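Local coordinates for protein DNA methyltransferase (Nicotiana tabacum, PDB 4ONQ) that probably methylates cytosine C5 in DNA with S-adenosyl-L-methionine as donor, this chain being the catalytic domain of a plant de novo methyltransferase, at residues 74-79 / 123-128; 186-191 / 208-213. The protein carries 5 engineered substitutions. One frame throughout, in Å; residues are numbered along the deposited sequence.

Contact 1: residues 74-79 / 123-128; sequences CAAARK and NCLQTA
A first torsion of -163° swings the Arg78 side chain away from its own N and beside its carbonyl carbon, and with the chain extended from CG to NE the guanidinium is carried past Cys124 to the main chain of Leu125. Cys124 uses the same kind of first torsion (chi1 -170°), which places SG over one face of the guanidinium, 3.8 Å from Arg78 NH2. The carbonyl of Leu125 comes instead to the edge, near the plane of the group, and takes a fairly straight but weak hydrogen bond from Arg78 NH2 to Leu125 O (3.4 Å, 159°). The stronger grip on the guanidinium lies outside the two segments, where NH1 donates to Gly208 O and, weakly, to Ser210 O.

A single water bridges the two backbones. It donates to Ala77 O at 2.9 Å and accepts from Leu125 N at the same distance of 2.9 Å; it also sits at the guanidinium edge, in plane, though its separation from Arg78 NH2 is too short to be trusted in detail. Ala77 O receives a second approach, a CA-H...O contact from Cys124 CA at 3.0 Å. Alongside, the methyl of Ala76 packs against the branch of Leu125, CB to CG 4.0 Å.

Residues 74-79 lead into strand 79-84, and their backbone is further tied to Leu122 and Asp69. The loop before helix 132-143 is thus joined to the strand entry mainly through main-chain polar groups, bridged by one water and one arginine; the carbonyl oxygens of Leu125, Gly208 and, weakly, Ser210 turned to the guanidinium would probably favour its charged form.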
# COMPACT_ATOMS: atom_id res chain seq x y z
N CYS A 74 -5.92 9.17 -1.69
CA CYS A 74 -4.78 10.08 -1.78
C CYS A 74 -4.69 10.63 -3.19
O CYS A 74 -5.55 10.35 -4.03
CB CYS A 74 -3.48 9.37 -1.42
SG CYS A 74 -3.05 8.02 -2.55
N ALA A 75 -3.64 11.40 -3.46
CA ALA A 75 -3.49 12.07 -4.74
C ALA A 75 -2.77 11.22 -5.79
O ALA A 75 -2.42 11.71 -6.85
CB ALA A 75 -2.79 13.39 -4.55
N ALA A 76 -2.55 9.95 -5.53
CA ALA A 76 -1.95 9.06 -6.49
C ALA A 76 -2.73 7.78 -6.66
O ALA A 76 -3.13 7.16 -5.72
CB ALA A 76 -0.52 8.75 -6.11
N ALA A 77 -2.93 7.37 -7.90
CA ALA A 77 -3.64 6.16 -8.19
C ALA A 77 -2.90 4.88 -7.84
O ALA A 77 -1.73 4.76 -8.03
CB ALA A 77 -4.03 6.15 -9.64
N ARG A 78 -3.63 3.92 -7.31
CA ARG A 78 -3.11 2.61 -7.14
C ARG A 78 -4.22 1.59 -7.17
O ARG A 78 -5.07 1.60 -6.33
CB ARG A 78 -2.37 2.56 -5.83
CG ARG A 78 -1.45 1.41 -5.65
CD ARG A 78 -0.69 1.64 -4.39
NE ARG A 78 0.52 0.87 -4.32
CZ ARG A 78 1.69 1.25 -4.81
NH1 ARG A 78 2.71 0.48 -4.68
NH2 ARG A 78 1.83 2.40 -5.40
N LYS A 79 -4.15 0.67 -8.11
CA LYS A 79 -5.22 -0.26 -8.38
C LYS A 79 -4.89 -1.60 -7.89
O LYS A 79 -3.98 -2.19 -8.34
CB LYS A 79 -5.43 -0.37 -9.86
CG LYS A 79 -5.98 0.88 -10.45
CD LYS A 79 -6.17 0.71 -11.92
CE LYS A 79 -6.95 1.87 -12.47
NZ LYS A 79 -6.39 2.30 -13.76
N ASN A 123 -0.18 8.97 -11.43
CA ASN A 123 -0.31 7.55 -11.73
C ASN A 123 0.25 6.69 -10.60
O ASN A 123 0.70 7.22 -9.59
CB ASN A 123 0.39 7.22 -13.05
CG ASN A 123 -0.34 7.81 -14.24
OD1 ASN A 123 -1.33 8.51 -14.10
ND2 ASN A 123 0.16 7.52 -15.44
N CYS A 124 0.20 5.37 -10.77
CA CYS A 124 0.72 4.44 -9.77
C CYS A 124 2.18 4.77 -9.47
O CYS A 124 2.98 4.98 -10.38
CB CYS A 124 0.59 2.99 -10.26
SG CYS A 124 0.95 1.74 -8.99
N LEU A 125 2.52 4.85 -8.19
CA LEU A 125 3.88 5.19 -7.79
C LEU A 125 4.79 3.98 -7.95
O LEU A 125 4.54 2.94 -7.35
CB LEU A 125 3.91 5.67 -6.34
CG LEU A 125 2.98 6.83 -5.99
CD1 LEU A 125 2.98 7.07 -4.49
CD2 LEU A 125 3.37 8.09 -6.75
N GLN A 126 5.84 4.10 -8.76
CA GLN A 126 6.74 2.97 -8.99
C GLN A 126 8.16 3.19 -8.48
O GLN A 126 8.49 4.23 -7.92
CB GLN A 126 6.77 2.56 -10.47
CG GLN A 126 6.02 3.48 -11.39
CD GLN A 126 5.08 2.73 -12.33
OE1 GLN A 126 5.15 1.51 -12.44
NE2 GLN A 126 4.20 3.47 -13.00
N THR A 127 9.01 2.19 -8.70
CA THR A 127 10.35 2.15 -8.12
C THR A 127 11.37 3.00 -8.87
O THR A 127 12.26 3.60 -8.27
CB THR A 127 10.86 0.69 -8.00
OG1 THR A 127 10.85 0.07 -9.29
CG2 THR A 127 9.96 -0.11 -7.08
N ALA A 128 11.23 3.08 -10.19
CA ALA A 128 12.20 3.77 -11.02
C ALA A 128 11.85 5.25 -11.16
O ALA A 128 10.68 5.61 -11.22
CB ALA A 128 12.28 3.12 -12.40
O HOH W 1 0.47 4.42 -6.12

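Contact 2: residues 186-191 / 208-213; sequences LGFPKN and GNSFQV. With SFG (sinefungin), chain C.
The Leu186 carbonyl accepts a short, nearly straight hydrogen bond from Val213 N (2.7 Å, 165°), while Gly187, the first residue to leave helical geometry, forms a Schellman motif where a CB would collide with Val213 CB. Next to this bond the side chains of Phe188 and Val213 cross at about a right angle, with CG2 over one ring face, 3.9 Å from the centroid, in a CH-pi contact. The ring's edge faces Ser210, with Phe188 CZ 3.1 Å from OG. Replacing Phe188 by an alanine would probably leave Val213 CG2 without its aromatic face and Ser210 OG without the ring edge beside it. Gln212, bent at chi2, N-caps helix 213-220 and bonds through NE2 to Asp214 and Leu185.

On the ligand side, Phe211 N donates to sinefungin O at 3.0 Å, and the amino N of the ligand stands 4.0 Å above the centre of the Phe211 ring. Ser210 OG comes within 2.9 Å of sinefungin OXT, and Asn209 O accepts a weak bond from sinefungin NE. Asn209 to Phe211 thus hold the amino acid end of an S-adenosyl-L-methionine analogue, and the Gly-Asn-Ser sequence is consistent with motif X of the C5-methyltransferase family.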
# COMPACT_ATOMS: atom_id res chain seq x y z
N LEU A 186 1.97 7.86 0.20
CA LEU A 186 1.62 6.51 0.63
C LEU A 186 1.10 6.42 2.06
O LEU A 186 0.66 5.36 2.49
CB LEU A 186 2.81 5.57 0.44
CG LEU A 186 3.18 5.34 -1.03
CD1 LEU A 186 4.49 4.61 -1.15
CD2 LEU A 186 2.06 4.58 -1.74
N GLY A 187 1.14 7.53 2.80
CA GLY A 187 0.61 7.56 4.15
C GLY A 187 1.62 7.23 5.24
O GLY A 187 1.25 6.92 6.37
N PHE A 188 2.90 7.28 4.89
CA PHE A 188 3.96 7.00 5.85
C PHE A 188 4.41 8.27 6.55
O PHE A 188 4.33 9.36 5.99
CB PHE A 188 5.14 6.31 5.17
CG PHE A 188 4.89 4.86 4.85
CD1 PHE A 188 5.05 3.88 5.82
CD2 PHE A 188 4.46 4.48 3.58
CE1 PHE A 188 4.81 2.54 5.52
CE2 PHE A 188 4.22 3.15 3.28
CZ PHE A 188 4.40 2.18 4.25
N PRO A 189 4.87 8.14 7.81
CA PRO A 189 5.40 9.32 8.49
C PRO A 189 6.67 9.80 7.81
O PRO A 189 7.39 9.00 7.22
CB PRO A 189 5.71 8.80 9.90
CG PRO A 189 5.91 7.32 9.72
CD PRO A 189 4.96 6.92 8.63
N LYS A 190 6.92 11.09 7.87
CA LYS A 190 8.08 11.65 7.19
C LYS A 190 9.39 11.14 7.79
O LYS A 190 9.54 11.10 9.02
CB LYS A 190 8.05 13.17 7.21
CG LYS A 190 9.25 13.79 6.54
CD LYS A 190 9.10 15.27 6.35
CE LYS A 190 10.33 15.83 5.65
NZ LYS A 190 10.10 17.22 5.18
N ASN A 191 10.31 10.79 6.90
CA ASN A 191 11.63 10.24 7.23
C ASN A 191 11.58 8.76 7.61
O ASN A 191 12.57 8.19 8.07
CB ASN A 191 12.37 11.06 8.30
CG ASN A 191 12.78 12.44 7.80
OD1 ASN A 191 12.86 12.68 6.59
ND2 ASN A 191 13.06 13.34 8.73
N GLY A 208 7.93 2.24 -3.55
CA GLY A 208 7.20 1.85 -4.74
C GLY A 208 6.48 0.52 -4.62
O GLY A 208 5.49 0.28 -5.30
N ASN A 209 6.97 -0.34 -3.74
CA ASN A 209 6.39 -1.67 -3.55
C ASN A 209 5.42 -1.77 -2.37
O ASN A 209 4.86 -2.82 -2.12
CB ASN A 209 7.50 -2.71 -3.41
CG ASN A 209 8.22 -2.98 -4.73
OD1 ASN A 209 7.62 -2.92 -5.80
ND2 ASN A 209 9.52 -3.26 -4.65
N SER A 210 5.20 -0.66 -1.67
CA SER A 210 4.48 -0.70 -0.40
C SER A 210 2.95 -0.64 -0.50
O SER A 210 2.40 -0.49 -1.59
CB SER A 210 4.98 0.42 0.52
OG SER A 210 4.29 0.37 1.75
N PHE A 211 2.27 -0.76 0.64
CA PHE A 211 0.84 -0.50 0.72
C PHE A 211 0.61 0.99 0.63
O PHE A 211 1.48 1.78 0.99
CB PHE A 211 0.29 -0.94 2.08
CG PHE A 211 0.15 -2.41 2.26
CD1 PHE A 211 -0.19 -3.23 1.20
CD2 PHE A 211 0.34 -2.98 3.51
CE1 PHE A 211 -0.33 -4.59 1.39
CE2 PHE A 211 0.21 -4.34 3.70
CZ PHE A 211 -0.13 -5.15 2.64
N GLN A 212 -0.57 1.40 0.17
CA GLN A 212 -1.02 2.75 0.44
C GLN A 212 -1.71 2.68 1.79
O GLN A 212 -2.73 2.00 1.94
CB GLN A 212 -1.98 3.24 -0.65
CG GLN A 212 -2.07 4.76 -0.77
CD GLN A 212 -2.76 5.41 0.41
OE1 GLN A 212 -3.77 4.91 0.90
NE2 GLN A 212 -2.22 6.54 0.87
N VAL A 213 -1.14 3.35 2.79
CA VAL A 213 -1.58 3.19 4.17
C VAL A 213 -3.04 3.60 4.48
O VAL A 213 -3.71 2.94 5.27
CB VAL A 213 -0.59 3.89 5.14
CG1 VAL A 213 -1.10 3.84 6.57
CG2 VAL A 213 0.79 3.24 5.04
N SFG C . 3.96 -4.85 2.21
CA SFG C . 5.20 -4.09 1.96
C SFG C . 4.93 -2.66 2.40
O SFG C . 3.76 -2.35 2.70
OXT SFG C . 5.93 -1.91 2.49
CB SFG C . 5.55 -4.23 0.47
CG SFG C . 5.91 -5.70 0.32
CD SFG C . 6.29 -6.31 -1.05
NE SFG C . 5.20 -6.24 -2.04
C5' SFG C . 6.67 -7.74 -0.62
C4' SFG C . 7.89 -7.36 0.25
O4' SFG C . 8.34 -8.71 -0.23
C3' SFG C . 9.29 -6.84 -0.03
O3' SFG C . 10.02 -6.63 1.17
C2' SFG C . 9.89 -7.90 -0.87
O2' SFG C . 11.30 -7.67 -1.00
C1' SFG C . 9.66 -8.92 0.28
N9 SFG C . 10.16 -10.26 -0.13
C8 SFG C . 10.62 -10.69 -1.29
N7 SFG C . 10.91 -11.99 -1.16
C5 SFG C . 10.59 -12.37 0.08
C6 SFG C . 10.68 -13.55 0.70
N6 SFG C . 11.17 -14.57 -0.01
N1 SFG C . 10.30 -13.72 1.97
C2 SFG C . 9.80 -12.62 2.67
N3 SFG C . 9.72 -11.40 1.99
C4 SFG C . 10.09 -11.30 0.70

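Overall arrangement
Both contacts join loops, with their centres 11 Å apart, but the touching residues of contact 2 are all buried, those of contact 1 only in part. They meet through Arg78, which reaches the backbone of 208-213, and through the leucines, Leu125 CD1 being 3.8 Å from Leu186 CD2. Contact 1 relies on a charged group, a water and backbone carbonyls; contact 2 combines one direct backbone bond with aromatic and aliphatic packing at a junction of helix ends. Only the latter supplies residues of the sinefungin pocket itself. The side chain of Arg78, about 8 Å from the bound sinefungin, bonds to the backbone behind that pocket, consistent with a second-shell place for Arg78.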